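Local coordinates for DUF4276 family protein (PDB 2P62), which is of unknown function but belongs to a Toprim-like family, which hints at a role in nucleic acid handling, at residues A[66-71]-A[94-99]; A[116-119]-A[124-127]; A[161-166]-A[216-221]; A[213-216]-A[222-225]. All blocks are in the same frame, centred on the assembly; numbering follows the deposited sequence.

The contacts come in two groups on opposite sides of the chain's centre. Contacts 1 and 2, with centres about 20 Å apart, belong to the mixed Toprim-like sheet: contact 1 brings a loop residue beside the central strand 89-97, whereas contact 2 pairs two strands in the hairpin that ends the sheet at 118-120. Contacts 3 and 4 lie in the helical second half, where both use helices 204-218 and 220-229 and share I216. Their centres are only about 6 Å apart, whereas those of contacts 2 and 3 are about 39 Å apart. Contacts 1 and 2 close before contacts 3 and 4 open along the chain. None of the four links the sheet to the helical region.

Contact 1: A[66-71]-A[94-99]; sequences EGKQRI and VVRDVD
The backbones of K68 and R96 stay well apart, with 10.6 Å between K68 CA and R96 CA, so the contact is made by the ends of two long side chains. K68 lies in the loop leading into helix 71-84, and R96 near the end of strand 89-97. Their side chains cross at about a right angle, and K68 NZ approaches the edge of the R96 guanidinium, 3.0 Å from R96 NH1. Both groups are donors, so no hydrogen bond forms, and the like charges probably repel. R96 leaves the strand with CG anti to its N (chi1 -178°), runs extended to CD and bends at chi3 (76°), which swings the guanidinium so that NH1 lies beside K68 NZ. Directly after R96 the strand runs into D97-V98-D99, consistent with the Asp-X-Asp signature that follows a central strand in Toprim domains. Both cations also meet the ring of W107 in cation-pi contacts, and K68 has a long, weak ion pair with E100, which may offset the repulsion. Replacing R96 with an alanine would probably cost W107 one of its two cationic partners and open a gap beside the K68 ammonium. G67 O accepts from R70 N and I71 N.

Contact 2: A[116-119]-A[124-127]; sequences EVRV and IVTE
This is the beta hairpin of strands 118-120 and 123-126 at the margin of the mixed sheet. R118 and V125 form an antiparallel hydrogen-bonded pair: V125 N donates to R118 O at 2.7 Å, and the return bond from R118 N to V125 O, at 3.1 Å, is weak. V119 and I124 follow as a non-hydrogen-bonded pair, on the face away from R118 and V125. Those two side chains lie side by side, pointing the same way. The R118 chain bends at chi2 and chi3, and this folds its guanidinium flat over V125, whose CB sits 4.0 Å above the middle of the R118 guanidinium plane. Beyond the ladder, a chi1 of -178° swings T126 OG1 away from its own backbone N to the E116 side, where it donates to E116 O at 2.8 Å, tilted 32° from the carbonyl plane. Waters 1 and 3 also donate to E116 O, so three donors grip this oxygen, and the waters tie it on to E127 N and V125 O respectively. I124 turns inward onto F105 and L109 of helix 104-109, while T126 touches L79 of helix 71-84. Strand 129-136 flanks 123-126 across from 118-120, its I131 meeting both I124 and T126.

Contact 3: A[161-166]-A[216-221]; sequences KLDGIL and IHRNRE
R218 reaches out from the end of helix 204-218 and meets the carboxylate of D163 end-on, one nitrogen to each oxygen. R218 NH2 donates to D163 OD1 at 2.7 Å, and R218 NH1 to D163 OD2 at 3.1 Å, with both oxygens met on their syn side. The two side chains come from opposite directions, and their flat groups are nearly parallel, 10° apart, yet slightly stepped: the nitrogens sit nearly 30° out of the carboxylate plane. An arginine chain extended from CG to NE, set off by a chi1 of 66°, carries the guanidinium across the 11.1 Å between R218 CA and D163 CA. D163 OD1 is also hydrogen-bonded to Y211 OH, so this oxygen has two partners and the carboxylate is held against rotation. Just after D163, G164, with positive phi, closes helix 152-162 in a Schellman motif; its N also bonds K161 O at 2.6 Å, and it is at the same time the N-cap of helix 165-168. Without the carboxylate, as with an alanine in place of D163, the R218 guanidinium would probably lose its anionic mate and the Y211 hydroxyl this acceptor. The bridge ties the link between helices 152-162 and 165-168 to helix 204-218, with D163 also resting on M215 and on L222 of helix 220-229, L162 packing on F226, and I165 touching A196 of helix 186-196.

Contact 4: A[213-216]-A[222-225]; sequences GIMI and LLIR
M215 and I216 of helix 204-218 lie against L222 and L223 of helix 220-229, two consecutive helices of the helical half of the chain that meet at N219. The pairing is purely apolar, and the nearest CA atoms, I216 CA and L223 CA, are 6.8 Å apart. M215 does most of the reaching. With chi1 at -178° its chain leaves the helix extended, until a bend at chi3 turns the terminal methyl toward L222. The M215 and L222 side chains cross at about a right angle, with the methionine's end laid against a single leucine methyl: M215 CE is 3.6 Å from L222 CD2. Behind that methyl, the sulfur serves both leucines, since M215 SD lies 3.9 Å from L222 CD2 and 4.0 Å from L223 CB. Toward L223 the methionine runs at a slant, passing the base of the leucine and not its branches. The branched end of L223 turns instead to I216, and these two also meet at a slant. Outside the pair of helices, M215 leans on L159 and L222 on L162, both of helix 152-162, whereas L223 touches L20 of helix 11-23, so this joint is packed between two further helices. L223 CD2 sits beside the ethyl arm of the isoleucine, 3.5 Å from I216 CG1 and 3.9 Å from I216 CD1.

Contact 1: A[66-71]-A[94-99]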
# COMPACT_ATOMS: atom_id res chain seq x y z
N GLU A 66 -4.70 10.24 -10.74
CA GLU A 66 -4.74 11.58 -11.28
C GLU A 66 -6.06 12.25 -10.92
O GLU A 66 -6.10 13.44 -10.61
CB GLU A 66 -4.57 11.53 -12.80
CG GLU A 66 -3.99 12.82 -13.38
CD GLU A 66 -2.55 13.05 -12.95
OE1 GLU A 66 -2.04 14.18 -13.11
OE2 GLU A 66 -1.93 12.08 -12.46
N GLY A 67 -7.14 11.47 -10.95
CA GLY A 67 -8.45 12.01 -10.63
C GLY A 67 -9.43 11.85 -11.78
O GLY A 67 -9.11 12.16 -12.93
N LYS A 68 -10.62 11.37 -11.47
CA LYS A 68 -11.66 11.15 -12.48
C LYS A 68 -11.98 12.47 -13.19
O LYS A 68 -12.52 12.47 -14.30
CB LYS A 68 -12.92 10.61 -11.81
CG LYS A 68 -13.89 9.89 -12.74
CD LYS A 68 -13.36 8.52 -13.13
CE LYS A 68 -14.39 7.73 -13.91
NZ LYS A 68 -13.93 6.34 -14.16
N GLN A 69 -11.64 13.58 -12.55
CA GLN A 69 -11.92 14.90 -13.10
C GLN A 69 -10.68 15.60 -13.68
O GLN A 69 -10.79 16.67 -14.28
CB GLN A 69 -12.53 15.78 -12.01
CG GLN A 69 -13.03 17.12 -12.49
CD GLN A 69 -13.70 17.90 -11.38
OE1 GLN A 69 -14.68 17.45 -10.80
NE2 GLN A 69 -13.17 19.08 -11.08
N ARG A 70 -9.52 14.98 -13.51
CA ARG A 70 -8.28 15.56 -14.01
C ARG A 70 -7.81 14.92 -15.31
O ARG A 70 -6.99 15.50 -16.03
CB ARG A 70 -7.18 15.45 -12.95
CG ARG A 70 -6.21 16.63 -12.97
CD ARG A 70 -4.88 16.30 -12.31
NE ARG A 70 -3.98 17.45 -12.32
CZ ARG A 70 -4.11 18.51 -11.53
NH1 ARG A 70 -5.10 18.58 -10.65
NH2 ARG A 70 -3.24 19.51 -11.61
N ILE A 71 -8.31 13.72 -15.62
CA ILE A 71 -7.95 13.00 -16.84
C ILE A 71 -8.12 13.90 -18.08
O ILE A 71 -7.21 14.01 -18.91
CB ILE A 71 -8.81 11.73 -17.04
CG1 ILE A 71 -8.64 10.76 -15.87
CG2 ILE A 71 -8.45 11.05 -18.36
CD1 ILE A 71 -7.23 10.27 -15.65
N VAL A 94 -5.52 4.88 -22.18
CA VAL A 94 -6.36 5.17 -21.02
C VAL A 94 -7.01 3.86 -20.60
O VAL A 94 -7.85 3.33 -21.31
CB VAL A 94 -7.43 6.22 -21.38
CG1 VAL A 94 -8.25 6.57 -20.13
CG2 VAL A 94 -6.76 7.48 -21.92
N VAL A 95 -6.58 3.33 -19.46
CA VAL A 95 -7.07 2.05 -18.95
C VAL A 95 -7.99 2.20 -17.75
O VAL A 95 -7.65 2.86 -16.77
CB VAL A 95 -5.90 1.15 -18.56
CG1 VAL A 95 -6.40 -0.16 -17.94
CG2 VAL A 95 -5.04 0.89 -19.80
N ARG A 96 -9.15 1.56 -17.85
CA ARG A 96 -10.14 1.61 -16.78
C ARG A 96 -10.92 0.31 -16.74
O ARG A 96 -11.15 -0.32 -17.77
CB ARG A 96 -11.12 2.78 -17.02
CG ARG A 96 -12.15 2.91 -15.90
CD ARG A 96 -13.09 4.09 -16.10
NE ARG A 96 -14.10 3.83 -17.12
CZ ARG A 96 -15.09 4.67 -17.43
NH1 ARG A 96 -15.20 5.83 -16.80
NH2 ARG A 96 -15.96 4.36 -18.38
N ASP A 97 -11.32 -0.11 -15.54
CA ASP A 97 -12.10 -1.33 -15.42
C ASP A 97 -13.36 -1.13 -16.25
O ASP A 97 -13.85 -0.00 -16.40
CB ASP A 97 -12.56 -1.59 -13.98
CG ASP A 97 -11.41 -1.88 -13.03
OD1 ASP A 97 -10.38 -2.44 -13.46
OD2 ASP A 97 -11.57 -1.56 -11.82
N VAL A 98 -13.89 -2.22 -16.79
CA VAL A 98 -15.11 -2.20 -17.57
C VAL A 98 -16.29 -1.81 -16.67
O VAL A 98 -17.18 -1.08 -17.09
CB VAL A 98 -15.34 -3.60 -18.20
CG1 VAL A 98 -16.71 -3.68 -18.84
CG2 VAL A 98 -14.24 -3.88 -19.23
N ASP A 99 -16.26 -2.28 -15.42
CA ASP A 99 -17.29 -2.01 -14.41
C ASP A 99 -17.66 -0.56 -14.19
O ASP A 99 -18.83 -0.22 -14.05
CB ASP A 99 -16.84 -2.51 -13.05
CG ASP A 99 -16.90 -3.99 -12.94
OD1 ASP A 99 -16.36 -4.51 -11.94
OD2 ASP A 99 -17.48 -4.61 -13.85

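Contact 2: A[116-119]-A[124-127]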
# COMPACT_ATOMS: atom_id res chain seq x y z
N GLU A 116 -10.66 17.71 -33.83
CA GLU A 116 -10.93 17.01 -35.08
C GLU A 116 -10.53 15.58 -34.71
O GLU A 116 -9.43 15.35 -34.21
CB GLU A 116 -10.02 17.51 -36.22
CG GLU A 116 -10.09 19.01 -36.49
CD GLU A 116 -11.35 19.42 -37.25
OE1 GLU A 116 -11.53 20.64 -37.46
OE2 GLU A 116 -12.14 18.53 -37.63
N VAL A 117 -11.43 14.63 -34.94
CA VAL A 117 -11.15 13.25 -34.59
C VAL A 117 -11.30 12.30 -35.77
O VAL A 117 -12.02 12.60 -36.73
CB VAL A 117 -12.06 12.78 -33.43
CG1 VAL A 117 -13.51 12.69 -33.91
CG2 VAL A 117 -11.61 11.45 -32.92
N ARG A 118 -10.62 11.16 -35.69
CA ARG A 118 -10.65 10.13 -36.72
C ARG A 118 -10.30 8.82 -36.02
O ARG A 118 -9.33 8.76 -35.26
CB ARG A 118 -9.61 10.40 -37.81
CG ARG A 118 -9.68 9.46 -39.01
CD ARG A 118 -8.31 8.95 -39.40
NE ARG A 118 -7.30 10.01 -39.31
CZ ARG A 118 -6.02 9.80 -39.05
NH1 ARG A 118 -5.56 8.57 -38.86
NH2 ARG A 118 -5.19 10.83 -38.97
N VAL A 119 -11.07 7.78 -36.28
CA VAL A 119 -10.82 6.50 -35.64
C VAL A 119 -10.03 5.57 -36.55
O VAL A 119 -10.36 5.38 -37.71
CB VAL A 119 -12.14 5.86 -35.22
CG1 VAL A 119 -11.90 4.48 -34.61
CG2 VAL A 119 -12.82 6.77 -34.21
N ILE A 124 -8.49 6.57 -31.16
CA ILE A 124 -9.03 7.90 -31.47
C ILE A 124 -7.82 8.76 -31.84
O ILE A 124 -6.93 8.99 -31.01
CB ILE A 124 -9.77 8.52 -30.24
CG1 ILE A 124 -10.94 7.63 -29.82
CG2 ILE A 124 -10.31 9.90 -30.58
CD1 ILE A 124 -11.65 8.11 -28.58
N VAL A 125 -7.76 9.24 -33.08
CA VAL A 125 -6.63 10.04 -33.52
C VAL A 125 -7.02 11.51 -33.60
O VAL A 125 -7.98 11.87 -34.28
CB VAL A 125 -6.09 9.57 -34.91
CG1 VAL A 125 -4.82 10.32 -35.26
CG2 VAL A 125 -5.83 8.07 -34.91
N THR A 126 -6.26 12.34 -32.90
CA THR A 126 -6.51 13.77 -32.90
C THR A 126 -5.17 14.43 -32.63
O THR A 126 -4.38 13.94 -31.83
CB THR A 126 -7.55 14.17 -31.83
OG1 THR A 126 -7.80 15.58 -31.90
CG2 THR A 126 -7.05 13.83 -30.44
N GLU A 127 -4.91 15.54 -33.32
CA GLU A 127 -3.66 16.26 -33.14
C GLU A 127 -2.50 15.32 -33.46
O GLU A 127 -1.40 15.49 -32.94
CB GLU A 127 -3.55 16.76 -31.70
CG GLU A 127 -3.68 18.27 -31.49
CD GLU A 127 -4.84 18.92 -32.25
OE1 GLU A 127 -4.64 19.30 -33.42
OE2 GLU A 127 -5.95 19.05 -31.68
O HOH W 1 -7.05 16.52 -35.19
O HOH W 2 -8.08 18.52 -33.52
O HOH W 3 -7.46 13.63 -36.12

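Contact 3: A[161-166]-A[216-221]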
# COMPACT_ATOMS: atom_id res chain seq x y z
N LYS A 161 -6.59 -18.81 -11.40
CA LYS A 161 -7.28 -20.02 -11.83
C LYS A 161 -6.35 -20.88 -12.70
O LYS A 161 -6.10 -22.04 -12.38
CB LYS A 161 -8.54 -19.66 -12.61
CG LYS A 161 -9.40 -20.85 -13.00
CD LYS A 161 -10.75 -20.38 -13.52
CE LYS A 161 -11.68 -21.53 -13.84
NZ LYS A 161 -13.03 -21.04 -14.21
N LEU A 162 -5.84 -20.31 -13.78
CA LEU A 162 -4.95 -21.06 -14.67
C LEU A 162 -3.78 -21.67 -13.91
O LEU A 162 -3.30 -22.75 -14.26
CB LEU A 162 -4.40 -20.16 -15.77
CG LEU A 162 -5.45 -19.47 -16.65
CD1 LEU A 162 -4.75 -18.82 -17.85
CD2 LEU A 162 -6.48 -20.49 -17.12
N ASP A 163 -3.33 -20.96 -12.88
CA ASP A 163 -2.21 -21.39 -12.06
C ASP A 163 -2.65 -22.51 -11.10
O ASP A 163 -1.83 -23.05 -10.35
CB ASP A 163 -1.68 -20.19 -11.28
CG ASP A 163 -0.26 -20.40 -10.76
OD1 ASP A 163 0.17 -19.58 -9.93
OD2 ASP A 163 0.42 -21.35 -11.17
N GLY A 164 -3.94 -22.83 -11.11
CA GLY A 164 -4.45 -23.88 -10.23
C GLY A 164 -4.66 -23.47 -8.78
O GLY A 164 -4.99 -24.31 -7.94
N ILE A 165 -4.48 -22.18 -8.48
CA ILE A 165 -4.65 -21.68 -7.12
C ILE A 165 -6.10 -21.78 -6.63
O ILE A 165 -6.36 -22.33 -5.56
CB ILE A 165 -4.22 -20.18 -6.99
CG1 ILE A 165 -2.78 -19.97 -7.47
CG2 ILE A 165 -4.36 -19.72 -5.55
CD1 ILE A 165 -1.72 -20.66 -6.64
N LEU A 166 -7.04 -21.25 -7.41
CA LEU A 166 -8.45 -21.26 -7.03
C LEU A 166 -9.00 -22.67 -6.86
O LEU A 166 -10.01 -22.88 -6.19
CB LEU A 166 -9.29 -20.50 -8.06
CG LEU A 166 -8.87 -19.05 -8.33
CD1 LEU A 166 -9.94 -18.35 -9.17
CD2 LEU A 166 -8.66 -18.34 -7.01
N ILE A 216 6.97 -15.42 -14.40
CA ILE A 216 7.74 -15.21 -15.60
C ILE A 216 8.98 -16.10 -15.58
O ILE A 216 9.50 -16.48 -16.63
CB ILE A 216 8.15 -13.73 -15.72
CG1 ILE A 216 6.89 -12.88 -15.89
CG2 ILE A 216 9.09 -13.53 -16.89
CD1 ILE A 216 7.16 -11.41 -16.10
N HIS A 217 9.42 -16.46 -14.38
CA HIS A 217 10.58 -17.32 -14.22
C HIS A 217 10.24 -18.80 -14.10
O HIS A 217 10.98 -19.64 -14.62
CB HIS A 217 11.39 -16.87 -13.00
CG HIS A 217 12.25 -15.67 -13.25
ND1 HIS A 217 12.63 -14.80 -12.26
CD2 HIS A 217 12.84 -15.22 -14.39
CE1 HIS A 217 13.40 -13.86 -12.76
NE2 HIS A 217 13.54 -14.09 -14.06
N ARG A 218 9.15 -19.15 -13.42
CA ARG A 218 8.80 -20.57 -13.26
C ARG A 218 7.93 -21.15 -14.37
O ARG A 218 8.05 -22.33 -14.69
CB ARG A 218 8.12 -20.83 -11.91
CG ARG A 218 6.75 -20.18 -11.72
CD ARG A 218 6.13 -20.61 -10.38
NE ARG A 218 4.99 -19.78 -9.99
CZ ARG A 218 3.75 -19.94 -10.42
NH1 ARG A 218 3.45 -20.92 -11.27
NH2 ARG A 218 2.79 -19.11 -10.01
N ASN A 219 7.05 -20.33 -14.94
CA ASN A 219 6.17 -20.79 -16.01
C ASN A 219 5.76 -19.64 -16.91
O ASN A 219 4.62 -19.19 -16.89
CB ASN A 219 4.93 -21.46 -15.41
CG ASN A 219 4.08 -22.17 -16.45
OD1 ASN A 219 3.16 -22.92 -16.11
ND2 ASN A 219 4.38 -21.93 -17.73
N ARG A 220 6.72 -19.17 -17.70
CA ARG A 220 6.52 -18.07 -18.62
C ARG A 220 5.35 -18.28 -19.57
O ARG A 220 4.56 -17.36 -19.82
CB ARG A 220 7.81 -17.83 -19.42
CG ARG A 220 7.86 -16.52 -20.20
CD ARG A 220 9.30 -16.18 -20.57
NE ARG A 220 9.45 -14.88 -21.22
CZ ARG A 220 9.17 -14.63 -22.50
NH1 ARG A 220 8.71 -15.60 -23.28
NH2 ARG A 220 9.37 -13.41 -22.99
N GLU A 221 5.22 -19.49 -20.11
CA GLU A 221 4.15 -19.79 -21.05
C GLU A 221 2.76 -19.63 -20.48
O GLU A 221 1.82 -19.28 -21.19
CB GLU A 221 4.33 -21.20 -21.62
CG GLU A 221 5.59 -21.32 -22.46
CD GLU A 221 5.73 -20.15 -23.43
OE1 GLU A 221 4.78 -19.92 -24.22
OE2 GLU A 221 6.77 -19.46 -23.39

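Contact 4: A[213-216]-A[222-225]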
# COMPACT_ATOMS: atom_id res chain seq x y z
N GLY A 213 6.07 -11.57 -11.42
CA GLY A 213 7.51 -11.58 -11.64
C GLY A 213 8.10 -12.97 -11.48
O GLY A 213 8.99 -13.36 -12.23
N ILE A 214 7.62 -13.71 -10.50
CA ILE A 214 8.11 -15.05 -10.29
C ILE A 214 7.60 -16.01 -11.38
O ILE A 214 8.35 -16.84 -11.87
CB ILE A 214 7.70 -15.55 -8.90
CG1 ILE A 214 8.48 -14.78 -7.83
CG2 ILE A 214 7.95 -17.05 -8.78
CD1 ILE A 214 8.07 -15.10 -6.40
N MET A 215 6.33 -15.87 -11.76
CA MET A 215 5.72 -16.72 -12.78
C MET A 215 6.52 -16.63 -14.07
O MET A 215 6.72 -17.63 -14.75
CB MET A 215 4.27 -16.30 -13.07
CG MET A 215 3.58 -17.19 -14.11
SD MET A 215 1.79 -16.93 -14.26
CE MET A 215 1.28 -17.81 -12.78
N ILE A 216 6.97 -15.42 -14.40
CA ILE A 216 7.74 -15.21 -15.60
C ILE A 216 8.98 -16.10 -15.58
O ILE A 216 9.50 -16.48 -16.63
CB ILE A 216 8.15 -13.73 -15.72
CG1 ILE A 216 6.89 -12.88 -15.89
CG2 ILE A 216 9.09 -13.53 -16.89
CD1 ILE A 216 7.16 -11.41 -16.10
N LEU A 222 2.63 -19.91 -19.19
CA LEU A 222 1.34 -19.78 -18.54
C LEU A 222 0.90 -18.31 -18.58
O LEU A 222 -0.24 -18.01 -18.92
CB LEU A 222 1.44 -20.27 -17.09
CG LEU A 222 0.12 -20.22 -16.33
CD1 LEU A 222 -0.87 -21.22 -16.94
CD2 LEU A 222 0.36 -20.54 -14.87
N LEU A 223 1.81 -17.39 -18.23
CA LEU A 223 1.50 -15.95 -18.23
C LEU A 223 1.16 -15.45 -19.64
O LEU A 223 0.21 -14.69 -19.83
CB LEU A 223 2.69 -15.13 -17.70
CG LEU A 223 2.48 -13.60 -17.70
CD1 LEU A 223 1.55 -13.23 -16.56
CD2 LEU A 223 3.81 -12.87 -17.56
N ILE A 224 1.95 -15.88 -20.61
CA ILE A 224 1.73 -15.49 -21.99
C ILE A 224 0.36 -15.97 -22.44
O ILE A 224 -0.39 -15.24 -23.08
CB ILE A 224 2.84 -16.05 -22.91
CG1 ILE A 224 4.14 -15.27 -22.66
CG2 ILE A 224 2.42 -15.96 -24.36
CD1 ILE A 224 5.34 -15.82 -23.41
N ARG A 225 0.02 -17.21 -22.09
CA ARG A 225 -1.27 -17.80 -22.45
C ARG A 225 -2.39 -16.99 -21.78
O ARG A 225 -3.42 -16.70 -22.39
CB ARG A 225 -1.34 -19.25 -21.98
CG ARG A 225 -2.69 -19.89 -22.15
CD ARG A 225 -2.80 -21.20 -21.37
NE ARG A 225 -4.21 -21.58 -21.25
CZ ARG A 225 -4.69 -22.48 -20.40
NH1 ARG A 225 -3.87 -23.11 -19.57
NH2 ARG A 225 -5.99 -22.72 -20.38